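Long-range contacts in phosphothreonine lyase ospF (Shigella flexneri, PDB 3I0U), which probably eliminates phosphate irreversibly from phosphothreonine in host signalling kinases, as a type III effector secreted during infection: residues His83-Arg88 against Ile128-Thr133; Val62-Cys67 against Trp112-Met117; Gln96-Leu101 against Met158-Asn163; Asp106-Lys111 against His151-Phe156. All blocks are in the same frame, centred on the assembly; numbering follows the deposited sequence.

In the fold
Two contacts join strands of an antiparallel sheet, one joins two helices on it, and one joins a loop to a helix. From the N terminus, Val-62-Cys-67 opens interaction 2, which closes when strand 111-115 pairs with strand 63-68. Before that closure, His-83-Arg-88 starts interaction 1, completed by Ile-128-Thr-133, so the two loops cross; they meet in the sheet, where strands 111-115 and 132-137 are neighbours. Helix 91-102 then starts interaction 3, which ends at Met-158-Asn-163 and crosses both. Interaction 4, Asp-106-Lys-111 with His-151-Phe-156, is nested inside the loop of interaction 3, shares helix 147-166 with it and crosses interactions 1 and 2. Ile-84 links interactions 1 and 3 through Leu-98 and Leu-160.

Interaction 1: residues His83-Arg88 against Ile128-Thr133; sequences HISIAR and IGAQFT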
loop_
_atom_site.group_PDB
_atom_site.type_symbol
_atom_site.label_atom_id
_atom_site.label_comp_id
_atom_site.label_asym_id
_atom_site.label_seq_id
_atom_site.Cartn_x
_atom_site.Cartn_y
_atom_site.Cartn_z
ATOM N N HIS A 83 3.416 4.906 -1.049
ATOM C CA HIS A 83 3.075 5.747 0.064
ATOM C C HIS A 83 1.689 6.264 -0.230
ATOM O O HIS A 83 1.315 6.348 -1.399
ATOM C CB HIS A 83 4.072 6.899 0.185
ATOM C CG HIS A 83 5.475 6.457 0.474
ATOM N ND1 HIS A 83 5.858 5.939 1.695
ATOM C CD2 HIS A 83 6.594 6.471 -0.291
ATOM C CE1 HIS A 83 7.151 5.665 1.669
ATOM N NE2 HIS A 83 7.615 5.969 0.471
ATOM N N ILE A 84 0.923 6.597 0.813
ATOM C CA ILE A 84 -0.320 7.353 0.624
ATOM C C ILE A 84 -0.090 8.629 1.388
ATOM O O ILE A 84 0.310 8.576 2.527
ATOM C CB ILE A 84 -1.549 6.649 1.195
ATOM C CG1 ILE A 84 -1.609 5.174 0.759
ATOM C CG2 ILE A 84 -2.823 7.361 0.757
ATOM C CD1 ILE A 84 -2.808 4.427 1.340
ATOM N N SER A 85 -0.321 9.772 0.750
ATOM C CA SER A 85 -0.064 11.108 1.315
ATOM C C SER A 85 -1.366 11.926 1.525
ATOM O O SER A 85 -2.126 12.203 0.565
ATOM C CB SER A 85 0.905 11.877 0.406
ATOM O OG SER A 85 2.260 11.439 0.554
ATOM N N ILE A 86 -1.617 12.273 2.794
ATOM C CA ILE A 86 -2.844 12.912 3.208
ATOM C C ILE A 86 -2.434 14.238 3.848
ATOM O O ILE A 86 -1.305 14.352 4.356
ATOM C CB ILE A 86 -3.584 12.023 4.225
ATOM C CG1 ILE A 86 -3.670 10.562 3.740
ATOM C CG2 ILE A 86 -4.964 12.612 4.614
ATOM C CD1 ILE A 86 -4.428 10.332 2.393
ATOM N N ALA A 87 -3.303 15.252 3.792
ATOM C CA ALA A 87 -3.135 16.432 4.651
ATOM C C ALA A 87 -3.056 16.069 6.146
ATOM O O ALA A 87 -3.755 15.194 6.613
ATOM C CB ALA A 87 -4.227 17.409 4.424
ATOM N N ARG A 88 -2.198 16.766 6.883
ATOM C CA ARG A 88 -1.835 16.368 8.239
ATOM C C ARG A 88 -3.040 16.128 9.154
ATOM O O ARG A 88 -3.140 15.096 9.767
ATOM C CB ARG A 88 -0.854 17.368 8.827
ATOM C CG ARG A 88 -0.327 16.964 10.237
ATOM C CD ARG A 88 0.748 17.845 10.838
ATOM N NE ARG A 88 0.110 19.007 11.406
ATOM C CZ ARG A 88 -0.567 19.073 12.580
ATOM N NH1 ARG A 88 -0.711 18.020 13.390
ATOM N NH2 ARG A 88 -1.119 20.235 12.962
ATOM N N ILE A 128 3.701 15.471 7.253
ATOM C CA ILE A 128 3.142 16.328 6.183
ATOM C C ILE A 128 2.651 15.528 4.942
ATOM O O ILE A 128 1.816 16.009 4.149
ATOM C CB ILE A 128 4.153 17.466 5.768
ATOM C CG1 ILE A 128 3.440 18.627 5.071
ATOM C CG2 ILE A 128 5.290 16.950 4.872
ATOM C CD1 ILE A 128 4.265 19.914 4.972
ATOM N N GLY A 129 3.174 14.320 4.768
ATOM C CA GLY A 129 2.835 13.457 3.625
ATOM C C GLY A 129 3.360 12.074 3.917
ATOM O O GLY A 129 3.900 11.867 4.961
ATOM N N ALA A 130 3.188 11.116 3.012
ATOM C CA ALA A 130 3.690 9.738 3.187
ATOM C C ALA A 130 3.353 9.052 4.517
ATOM O O ALA A 130 4.194 8.386 5.096
ATOM C CB ALA A 130 5.173 9.698 2.944
ATOM N N GLN A 131 2.129 9.218 5.003
ATOM C CA GLN A 131 1.771 8.752 6.349
ATOM C C GLN A 131 1.422 7.263 6.355
ATOM O O GLN A 131 1.418 6.658 7.402
ATOM C CB GLN A 131 0.606 9.573 6.912
ATOM C CG GLN A 131 0.938 11.011 7.130
ATOM C CD GLN A 131 0.481 11.884 6.028
ATOM O OE1 GLN A 131 0.228 11.394 4.924
ATOM N NE2 GLN A 131 0.385 13.220 6.289
ATOM N N PHE A 132 1.134 6.702 5.186
ATOM C CA PHE A 132 0.899 5.264 5.017
ATOM C C PHE A 132 1.985 4.771 4.091
ATOM O O PHE A 132 2.274 5.443 3.097
ATOM C CB PHE A 132 -0.429 4.953 4.277
ATOM C CG PHE A 132 -1.686 5.484 4.940
ATOM C CD1 PHE A 132 -2.623 4.599 5.453
ATOM C CD2 PHE A 132 -1.954 6.864 5.001
ATOM C CE1 PHE A 132 -3.821 5.088 6.063
ATOM C CE2 PHE A 132 -3.121 7.380 5.614
ATOM C CZ PHE A 132 -4.060 6.506 6.144
ATOM N N THR A 133 2.570 3.610 4.400
ATOM C CA THR A 133 3.510 2.924 3.524
ATOM C C THR A 133 2.930 1.551 3.348
ATOM O O THR A 133 2.484 0.950 4.329
ATOM C CB THR A 133 4.901 2.788 4.087
ATOM O OG1 THR A 133 5.366 4.072 4.514
ATOM C CG2 THR A 133 5.848 2.273 3.023
#
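The carbonyl oxygen Ile-84 O is approached by two successive N-H groups, Gln-131 N at 3.1 Å and Phe-132 N at 3.4 Å, both weak hydrogen bonds. The return bond is firmer: Ile-84 N lies 2.9 Å from Phe-132 O. Beyond this pair the side chains take over the strand-like bonding. Ser-85 OG, folded back beside its own backbone N, accepts from Ala-130 N at 2.6 Å. The Gln-131 amide then grips both backbone polar atoms of Ile-86. Its OE1 accepts from Ile-86 N at 3.0 Å in a nearly straight bond (169°), while its NE2 gives to Ile-86 O at 2.8 Å with the acceptor 19° out of the amide plane. A bend at chi2 (98°) turns the amide across to Ile-86, and two bonds to one residue fix its rotation; NE2 also makes a weak bond to Gly-127 O. On the face carrying Ile-84 and Phe-132, their CB atoms are 3.7 Å apart; Ile-84 O lies at the edge of the Phe-132 ring, and Ile-86 CG1 packs against Phe-132 CE2. Leu-98 and Leu-160 of the two neighbouring helices cover Ile-84 on this side. On the other face, His-83 and Thr-133 lie side by side and point the same way, with ND1 of His-83 making a weak bond of 3.4 Å to OG1 of Thr-133. Ala-130, in a left-handed backbone conformation, marks where the segment departs from regular strand pairing. With Gln-131 and Phe-132 both set against Ile-84, the arrangement is a classic beta bulge at the end of an antiparallel strand pair.

Interaction 2: residues Val62-Cys67 against Trp112-Met117; sequences VFIHAC and WKITDM
Lys-113 lays its aliphatic chain and amine over one face of the Phe-63 ring. CE sits 3.6 Å from the ring centroid of Phe-63, only 4° off the normal, and NZ of Lys-113 is 3.7 Å from that centroid, 20° off: a CH-pi and a cation-pi contact by the same chain. Val-62 CG1 meets the opposite face near its rim. CG of Lys-113 stands between backbone N and carbonyl carbon (chi1 73°), and the chain runs extended from there, alongside His-65, whose CE1 lies 3.6 Å from Lys-113 CD. On the other side of the sheet, Ala-66 CB rests over the centre of the six-membered ring of Trp-112, 3.4 Å from its centroid.

These side chains are set by antiparallel pairing. Ile-64 with Ile-114 and Ala-66 with Trp-112 are hydrogen-bonded pairs, with Ile-64 N to Ile-114 O at 2.7 Å, and Asp-116 N to Val-62 O, 2.8 Å, extends the bonding past the strand end. Farther out, His-65 NE2 is bonded to Asp-61 OD2 and Thr-115 OG1 to Val-126 O, and the Asp-116 carboxylate makes hydrogen bonds to Asn-118 and Asn-57 and a salt bridge to Arg-119. With NZ so close to the Phe-63 centroid, the lysine amine sits on an aromatic face; His-65 and strand 132-137 also border the chain, and the cation-pi contact probably helps to stabilise the amine's charge.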
loop_
_atom_site.group_PDB
_atom_site.type_symbol
_atom_site.label_atom_id
_atom_site.label_comp_id
_atom_site.label_asym_id
_atom_site.label_seq_id
_atom_site.Cartn_x
_atom_site.Cartn_y
_atom_site.Cartn_z
ATOM N N VAL A 62 8.230 6.108 14.824
ATOM C CA VAL A 62 7.054 6.944 14.806
ATOM C C VAL A 62 5.855 6.242 14.124
ATOM O O VAL A 62 4.796 6.858 13.935
ATOM C CB VAL A 62 7.397 8.367 14.202
ATOM C CG1 VAL A 62 7.700 8.300 12.714
ATOM C CG2 VAL A 62 6.262 9.355 14.428
ATOM N N PHE A 63 6.008 4.951 13.804
ATOM C CA PHE A 63 4.993 4.211 13.023
ATOM C C PHE A 63 4.235 3.154 13.783
ATOM O O PHE A 63 4.657 2.680 14.822
ATOM C CB PHE A 63 5.604 3.597 11.759
ATOM C CG PHE A 63 6.214 4.616 10.854
ATOM C CD1 PHE A 63 5.400 5.393 10.021
ATOM C CD2 PHE A 63 7.603 4.839 10.872
ATOM C CE1 PHE A 63 5.941 6.373 9.197
ATOM C CE2 PHE A 63 8.170 5.826 10.066
ATOM C CZ PHE A 63 7.332 6.598 9.208
ATOM N N ILE A 64 3.060 2.840 13.275
ATOM C CA ILE A 64 2.269 1.744 13.795
ATOM C C ILE A 64 2.246 0.744 12.663
ATOM O O ILE A 64 1.741 1.057 11.592
ATOM C CB ILE A 64 0.837 2.201 14.090
ATOM C CG1 ILE A 64 0.866 3.288 15.193
ATOM C CG2 ILE A 64 -0.019 0.982 14.518
ATOM C CD1 ILE A 64 -0.299 4.175 15.116
ATOM N N HIS A 65 2.803 -0.441 12.920
ATOM C CA HIS A 65 3.017 -1.474 11.913
ATOM C C HIS A 65 1.876 -2.480 11.882
ATOM O O HIS A 65 1.337 -2.843 12.912
ATOM C CB HIS A 65 4.356 -2.195 12.145
ATOM C CG HIS A 65 5.542 -1.303 12.004
ATOM N ND1 HIS A 65 6.184 -1.117 10.805
ATOM C CD2 HIS A 65 6.184 -0.514 12.906
ATOM C CE1 HIS A 65 7.186 -0.270 10.976
ATOM N NE2 HIS A 65 7.201 0.122 12.238
ATOM N N ALA A 66 1.517 -2.914 10.684
ATOM C CA ALA A 66 0.523 -3.965 10.508
ATOM C C ALA A 66 1.035 -5.058 9.609
ATOM O O ALA A 66 1.553 -4.793 8.531
ATOM C CB ALA A 66 -0.745 -3.423 9.960
ATOM N N CYS A 67 0.860 -6.291 10.051
ATOM C CA CYS A 67 1.621 -7.391 9.512
ATOM C C CYS A 67 0.756 -8.647 9.563
ATOM O O CYS A 67 0.403 -9.128 10.633
ATOM C CB CYS A 67 2.895 -7.493 10.339
ATOM S SG CYS A 67 3.923 -8.842 9.982
ATOM N N TRP A 112 1.884 -3.201 6.117
ATOM C CA TRP A 112 1.855 -1.752 5.981
ATOM C C TRP A 112 2.210 -1.094 7.284
ATOM O O TRP A 112 2.306 -1.760 8.335
ATOM C CB TRP A 112 0.531 -1.233 5.435
ATOM C CG TRP A 112 -0.726 -1.838 6.032
ATOM C CD1 TRP A 112 -1.349 -2.975 5.636
ATOM C CD2 TRP A 112 -1.509 -1.314 7.117
ATOM N NE1 TRP A 112 -2.451 -3.218 6.414
ATOM C CE2 TRP A 112 -2.600 -2.202 7.312
ATOM C CE3 TRP A 112 -1.401 -0.178 7.943
ATOM C CZ2 TRP A 112 -3.568 -2.012 8.325
ATOM C CZ3 TRP A 112 -2.358 0.012 8.934
ATOM C CH2 TRP A 112 -3.420 -0.909 9.126
ATOM N N LYS A 113 2.444 0.212 7.229
ATOM C CA LYS A 113 2.558 1.009 8.468
ATOM C C LYS A 113 1.893 2.383 8.296
ATOM O O LYS A 113 1.624 2.841 7.191
ATOM C CB LYS A 113 4.012 1.145 8.936
ATOM C CG LYS A 113 4.805 2.086 8.064
ATOM C CD LYS A 113 6.329 1.855 8.156
ATOM C CE LYS A 113 6.949 3.049 7.443
ATOM N NZ LYS A 113 8.363 3.183 7.804
ATOM N N ILE A 114 1.627 3.028 9.418
ATOM C CA ILE A 114 1.064 4.364 9.417
ATOM C C ILE A 114 1.681 5.198 10.534
ATOM O O ILE A 114 1.877 4.709 11.657
ATOM C CB ILE A 114 -0.485 4.345 9.472
ATOM C CG1 ILE A 114 -1.049 5.776 9.357
ATOM C CG2 ILE A 114 -0.979 3.628 10.735
ATOM C CD1 ILE A 114 -2.540 5.881 9.293
ATOM N N THR A 115 2.043 6.432 10.198
ATOM C CA THR A 115 2.519 7.431 11.162
ATOM C C THR A 115 1.541 7.585 12.299
ATOM O O THR A 115 0.338 7.631 12.076
ATOM C CB THR A 115 2.701 8.772 10.450
ATOM O OG1 THR A 115 3.558 8.555 9.333
ATOM C CG2 THR A 115 3.358 9.771 11.296
ATOM N N ASP A 116 2.083 7.617 13.512
ATOM C CA ASP A 116 1.375 7.884 14.752
ATOM C C ASP A 116 1.418 9.400 14.975
ATOM O O ASP A 116 2.337 9.926 15.636
ATOM C CB ASP A 116 2.053 7.075 15.883
ATOM C CG ASP A 116 1.412 7.263 17.284
ATOM O OD1 ASP A 116 1.893 6.549 18.208
ATOM O OD2 ASP A 116 0.483 8.097 17.493
ATOM N N MET A 117 0.393 10.084 14.453
ATOM C CA MET A 117 0.173 11.542 14.598
ATOM C C MET A 117 0.451 12.201 15.947
ATOM O O MET A 117 0.546 13.419 15.987
ATOM C CB MET A 117 -1.256 11.919 14.216
ATOM C CG MET A 117 -1.594 11.866 12.753
ATOM S SD MET A 117 -0.091 11.800 11.736
ATOM C CE MET A 117 0.244 13.523 11.382
#

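Interaction 3: residues Gln96-Leu101 against Met158-Asn163; sequences QILSGL and MCLESN
Leu-98 and Leu-160 meet at about a right angle, one methyl against another, with CD2 of Leu-98 3.8 Å from CD2 of Leu-160. In both residues CG is anti to the carbonyl carbon (chi1 -63° for Leu-98), and with chi2 extended as well, each CD2 is carried to the facing helix. The same Leu-160 CD2 also lies 4.0 Å from Leu-101 CB, which places this one methyl between two residues a helical turn apart. Leu-101 points toward the facing helix and splits its branches: CD2 reaches SG of Cys-159 at 4.0 Å, while CD1 is turned to the Asn-163 side chain, which it meets at a slant. Ile-97 and Asn-163 instead slide past one another in opposite directions, with CG2 of Ile-97 3.9 Å from the backbone O of Asn-163 and 4.2 Å from Asn-163 CB. The evidence for packing without polar linkage is direct, since no hydrogen bond joins the two segments and the summed buried surface is a modest 291 Å². The short helix axes come within 10.2 Å and run roughly antiparallel, at 154° between their directions, a spacing consistent with leucine-sized side chains meeting between them. Ile-84 of strand 80-84 touches both Leu-98 and Leu-160 from the sheet, whereas Leu-101 also reaches Phe-156 one turn earlier on the second helix. This is an alpha+beta arrangement in which helices 91-102 and 147-166 pack side by side on one face of an antiparallel sheet.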
loop_
_atom_site.group_PDB
_atom_site.type_symbol
_atom_site.label_atom_id
_atom_site.label_comp_id
_atom_site.label_asym_id
_atom_site.label_seq_id
_atom_site.Cartn_x
_atom_site.Cartn_y
_atom_site.Cartn_z
ATOM N N GLN A 96 -9.653 5.867 8.841
ATOM C CA GLN A 96 -10.963 5.254 9.064
ATOM C C GLN A 96 -11.620 4.905 7.750
ATOM O O GLN A 96 -12.201 3.825 7.606
ATOM C CB GLN A 96 -11.868 6.162 9.910
ATOM C CG GLN A 96 -13.357 5.786 9.876
ATOM C CD GLN A 96 -14.138 6.398 11.039
ATOM O OE1 GLN A 96 -14.349 7.637 11.109
ATOM N NE2 GLN A 96 -14.561 5.531 11.995
ATOM N N ILE A 97 -11.468 5.799 6.790
ATOM C CA ILE A 97 -11.944 5.562 5.458
ATOM C C ILE A 97 -11.244 4.372 4.767
ATOM O O ILE A 97 -11.897 3.570 4.087
ATOM C CB ILE A 97 -11.846 6.865 4.644
ATOM C CG1 ILE A 97 -12.956 7.824 5.106
ATOM C CG2 ILE A 97 -11.817 6.602 3.076
ATOM C CD1 ILE A 97 -12.689 9.188 4.709
ATOM N N LEU A 98 -9.950 4.241 4.985
ATOM C CA LEU A 98 -9.157 3.190 4.362
ATOM C C LEU A 98 -9.028 1.867 5.145
ATOM O O LEU A 98 -8.569 0.867 4.581
ATOM C CB LEU A 98 -7.770 3.708 3.969
ATOM C CG LEU A 98 -7.780 4.835 2.917
ATOM C CD1 LEU A 98 -6.397 5.226 2.501
ATOM C CD2 LEU A 98 -8.604 4.468 1.690
ATOM N N SER A 99 -9.487 1.827 6.398
ATOM C CA SER A 99 -9.163 0.668 7.233
ATOM C C SER A 99 -9.822 -0.599 6.699
ATOM O O SER A 99 -9.218 -1.663 6.742
ATOM C CB SER A 99 -9.478 0.879 8.728
ATOM O OG SER A 99 -10.776 1.450 8.903
ATOM N N GLY A 100 -11.036 -0.468 6.190
ATOM C CA GLY A 100 -11.747 -1.603 5.636
ATOM C C GLY A 100 -11.005 -2.285 4.504
ATOM O O GLY A 100 -11.106 -3.494 4.372
ATOM N N LEU A 101 -10.230 -1.508 3.736
ATOM C CA LEU A 101 -9.456 -2.019 2.629
ATOM C C LEU A 101 -8.128 -2.572 3.107
ATOM O O LEU A 101 -7.768 -3.716 2.779
ATOM C CB LEU A 101 -9.282 -0.980 1.502
ATOM C CG LEU A 101 -10.572 -0.741 0.696
ATOM C CD1 LEU A 101 -10.632 0.672 0.168
ATOM C CD2 LEU A 101 -10.823 -1.758 -0.434
ATOM N N MET A 158 -6.251 1.775 -7.255
ATOM C CA MET A 158 -7.394 2.435 -7.863
ATOM C C MET A 158 -8.491 2.627 -6.813
ATOM O O MET A 158 -9.148 3.660 -6.761
ATOM C CB MET A 158 -7.956 1.595 -8.990
ATOM C CG MET A 158 -7.117 1.544 -10.251
ATOM S SD MET A 158 -7.955 0.605 -11.624
ATOM C CE MET A 158 -9.519 1.492 -11.788
ATOM N N CYS A 159 -8.646 1.628 -5.962
ATOM C CA CYS A 159 -9.699 1.580 -5.005
ATOM C C CYS A 159 -9.440 2.441 -3.756
ATOM O O CYS A 159 -10.341 3.129 -3.261
ATOM C CB CYS A 159 -9.821 0.150 -4.615
ATOM S SG CYS A 159 -11.341 -0.123 -4.010
ATOM N N LEU A 160 -8.215 2.429 -3.251
ATOM C CA LEU A 160 -7.781 3.461 -2.333
ATOM C C LEU A 160 -7.998 4.870 -2.870
ATOM O O LEU A 160 -8.691 5.644 -2.236
ATOM C CB LEU A 160 -6.316 3.261 -1.967
ATOM C CG LEU A 160 -5.861 1.940 -1.309
ATOM C CD1 LEU A 160 -4.359 1.970 -1.028
ATOM C CD2 LEU A 160 -6.656 1.620 -0.017
ATOM N N GLU A 161 -7.448 5.178 -4.051
ATOM C CA GLU A 161 -7.615 6.486 -4.722
ATOM C C GLU A 161 -9.091 6.924 -4.707
ATOM O O GLU A 161 -9.456 8.000 -4.222
ATOM C CB GLU A 161 -7.073 6.438 -6.166
ATOM C CG GLU A 161 -5.545 6.587 -6.323
ATOM C CD GLU A 161 -5.016 7.995 -6.008
ATOM O OE1 GLU A 161 -4.060 8.155 -5.209
ATOM O OE2 GLU A 161 -5.543 8.955 -6.588
ATOM N N SER A 162 -9.937 6.029 -5.169
ATOM C CA SER A 162 -11.346 6.269 -5.357
ATOM C C SER A 162 -12.072 6.570 -4.033
ATOM O O SER A 162 -12.937 7.420 -3.959
ATOM C CB SER A 162 -11.922 5.028 -6.011
ATOM O OG SER A 162 -13.305 5.008 -5.898
ATOM N N ASN A 163 -11.705 5.866 -2.981
ATOM C CA ASN A 163 -12.353 6.065 -1.703
ATOM C C ASN A 163 -11.964 7.374 -1.055
ATOM O O ASN A 163 -12.796 8.015 -0.413
ATOM C CB ASN A 163 -12.015 4.929 -0.744
ATOM C CG ASN A 163 -12.943 3.755 -0.887
ATOM O OD1 ASN A 163 -12.739 2.874 -1.712
ATOM N ND2 ASN A 163 -13.961 3.734 -0.092
#

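Interaction 4: residues Asp106-Lys111 against His151-Phe156; sequences DSPIDK and HKIRQF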
loop_
_atom_site.group_PDB
_atom_site.type_symbol
_atom_site.label_atom_id
_atom_site.label_comp_id
_atom_site.label_asym_id
_atom_site.label_seq_id
_atom_site.Cartn_x
_atom_site.Cartn_y
_atom_site.Cartn_z
ATOM N N ASP A 106 -8.906 -9.851 1.210
ATOM C CA ASP A 106 -8.555 -9.773 -0.189
ATOM C C ASP A 106 -7.440 -8.817 -0.574
ATOM O O ASP A 106 -6.980 -8.848 -1.735
ATOM C CB ASP A 106 -9.760 -9.315 -0.941
ATOM C CG ASP A 106 -10.867 -10.276 -0.858
ATOM O OD1 ASP A 106 -10.668 -11.448 -1.287
ATOM O OD2 ASP A 106 -11.939 -9.827 -0.392
ATOM N N SER A 107 -7.018 -7.959 0.354
ATOM C CA SER A 107 -5.957 -7.010 0.056
ATOM C C SER A 107 -4.700 -7.754 -0.373
ATOM O O SER A 107 -4.423 -8.807 0.150
ATOM C CB SER A 107 -5.691 -6.143 1.259
ATOM O OG SER A 107 -4.444 -5.483 1.105
ATOM N N PRO A 108 -3.963 -7.235 -1.363
ATOM C CA PRO A 108 -2.690 -7.881 -1.738
ATOM C C PRO A 108 -1.465 -7.364 -0.919
ATOM O O PRO A 108 -0.310 -7.675 -1.264
ATOM C CB PRO A 108 -2.534 -7.493 -3.218
ATOM C CG PRO A 108 -3.170 -6.148 -3.315
ATOM C CD PRO A 108 -4.244 -6.057 -2.208
ATOM N N ILE A 109 -1.710 -6.596 0.143
ATOM C CA ILE A 109 -0.640 -5.983 0.889
ATOM C C ILE A 109 -0.558 -6.694 2.230
ATOM O O ILE A 109 -1.447 -6.554 3.043
ATOM C CB ILE A 109 -0.891 -4.438 1.034
ATOM C CG1 ILE A 109 -1.020 -3.770 -0.344
ATOM C CG2 ILE A 109 0.172 -3.733 1.826
ATOM C CD1 ILE A 109 0.198 -3.976 -1.306
ATOM N N ASP A 110 0.496 -7.472 2.454
ATOM C CA ASP A 110 0.654 -8.208 3.698
ATOM C C ASP A 110 1.250 -7.405 4.847
ATOM O O ASP A 110 1.051 -7.771 6.004
ATOM C CB ASP A 110 1.481 -9.460 3.447
ATOM C CG ASP A 110 0.732 -10.494 2.615
ATOM O OD1 ASP A 110 -0.501 -10.672 2.798
ATOM O OD2 ASP A 110 1.375 -11.147 1.778
ATOM N N LYS A 111 1.967 -6.327 4.522
ATOM C CA LYS A 111 2.649 -5.462 5.509
ATOM C C LYS A 111 2.404 -3.972 5.161
ATOM O O LYS A 111 2.620 -3.544 4.018
ATOM C CB LYS A 111 4.146 -5.819 5.629
ATOM C CG LYS A 111 5.021 -4.893 6.470
ATOM C CD LYS A 111 6.466 -5.447 6.761
ATOM C CE LYS A 111 7.414 -4.329 7.248
ATOM N NZ LYS A 111 8.333 -4.658 8.445
ATOM N N HIS A 151 -2.146 -7.548 -10.774
ATOM C CA HIS A 151 -3.476 -7.090 -11.063
ATOM C C HIS A 151 -4.129 -6.636 -9.763
ATOM O O HIS A 151 -4.575 -5.486 -9.674
ATOM C CB HIS A 151 -4.299 -8.168 -11.748
ATOM C CG HIS A 151 -5.647 -7.697 -12.173
ATOM N ND1 HIS A 151 -5.828 -6.627 -13.025
ATOM C CD2 HIS A 151 -6.885 -8.134 -11.849
ATOM C CE1 HIS A 151 -7.121 -6.435 -13.215
ATOM N NE2 HIS A 151 -7.784 -7.338 -12.516
ATOM N N LYS A 152 -4.135 -7.513 -8.754
ATOM C CA LYS A 152 -4.689 -7.196 -7.443
ATOM C C LYS A 152 -4.132 -5.868 -6.920
ATOM O O LYS A 152 -4.905 -4.981 -6.573
ATOM C CB LYS A 152 -4.492 -8.351 -6.445
ATOM C CG LYS A 152 -5.490 -9.516 -6.611
ATOM C CD LYS A 152 -5.081 -10.882 -6.004
ATOM C CE LYS A 152 -5.023 -10.959 -4.463
ATOM N NZ LYS A 152 -6.078 -10.365 -3.574
ATOM N N ILE A 153 -2.823 -5.685 -6.955
ATOM C CA ILE A 153 -2.239 -4.406 -6.532
ATOM C C ILE A 153 -2.734 -3.213 -7.363
ATOM O O ILE A 153 -3.077 -2.207 -6.799
ATOM C CB ILE A 153 -0.666 -4.451 -6.493
ATOM C CG1 ILE A 153 -0.181 -5.513 -5.489
ATOM C CG2 ILE A 153 -0.104 -3.095 -6.124
ATOM C CD1 ILE A 153 1.227 -5.934 -5.662
ATOM N N ARG A 154 -2.806 -3.346 -8.697
ATOM C CA ARG A 154 -3.306 -2.255 -9.550
ATOM C C ARG A 154 -4.703 -1.825 -9.145
ATOM O O ARG A 154 -4.956 -0.628 -8.952
ATOM C CB ARG A 154 -3.386 -2.679 -10.971
ATOM C CG ARG A 154 -2.270 -2.258 -11.854
ATOM C CD ARG A 154 -2.655 -2.606 -13.284
ATOM N NE ARG A 154 -2.390 -1.430 -14.100
ATOM C CZ ARG A 154 -3.122 -1.019 -15.134
ATOM N NH1 ARG A 154 -4.217 -1.691 -15.518
ATOM N NH2 ARG A 154 -2.772 0.092 -15.781
ATOM N N GLN A 155 -5.577 -2.826 -8.997
ATOM C CA GLN A 155 -6.970 -2.658 -8.602
ATOM C C GLN A 155 -7.125 -2.037 -7.233
ATOM O O GLN A 155 -7.999 -1.220 -7.029
ATOM C CB GLN A 155 -7.690 -4.008 -8.612
ATOM C CG GLN A 155 -7.766 -4.659 -9.984
ATOM C CD GLN A 155 -8.800 -4.022 -10.910
ATOM O OE1 GLN A 155 -9.996 -3.963 -10.614
ATOM N NE2 GLN A 155 -8.337 -3.561 -12.056
ATOM N N PHE A 156 -6.260 -2.431 -6.310
ATOM C CA PHE A 156 -6.303 -1.976 -4.948
ATOM C C PHE A 156 -5.978 -0.486 -4.891
ATOM O O PHE A 156 -6.662 0.246 -4.173
ATOM C CB PHE A 156 -5.270 -2.773 -4.134
ATOM C CG PHE A 156 -5.434 -2.682 -2.653
ATOM C CD1 PHE A 156 -6.561 -3.248 -2.014
ATOM C CD2 PHE A 156 -4.444 -2.075 -1.864
ATOM C CE1 PHE A 156 -6.699 -3.175 -0.596
ATOM C CE2 PHE A 156 -4.580 -2.014 -0.431
ATOM C CZ PHE A 156 -5.709 -2.558 0.196
#
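Pro-108 is wedged against the helix, and it forms the tight part of the contact. Its CD lies over one face of the Phe-156 ring, 3.8 Å from the centroid and 21° off the normal, displaced toward the rim; its CG touches Ile-153 CG1 at 3.8 Å, and its CB lies 3.9 Å from Lys-152 CB. One proline ring is thereby held against three helix residues within about one turn. Phe-156 can offer that face because its CG is anti to the backbone N (chi1 -165°), which carries the ring out toward the loop. Round the same ring, Ser-107 OG comes within 3.3 Å of Phe-156 CZ, and Ile-109 CG1 is 4.0 Å from Phe-156 CE2. Phe-30 adds an edge-to-face contact with this ring from outside the pair, and Leu-134 of strand 132-137 lies against Ile-109.

The other side, round Asp-106 and Lys-152, is partly exposed and looser. The Lys-152 chain bends at its last two torsions, and NZ lies 2.5 Å from Asp-106 O. The carboxylate of Asp-106 turns instead to the backbone, with OD2 bonded to Lys-31 N, and its OD1 stays 5.2 Å from Lys-152 NZ.

Within the loop, Ser-107 OG accepts from Ile-109 N at 3.1 Å with an angle of 162°. The bond spans Pro-108 and fixes the bend that presents it to helix 147-166, the arrangement of an ST turn in the loop leading from helix 91-102 to strand 111-115.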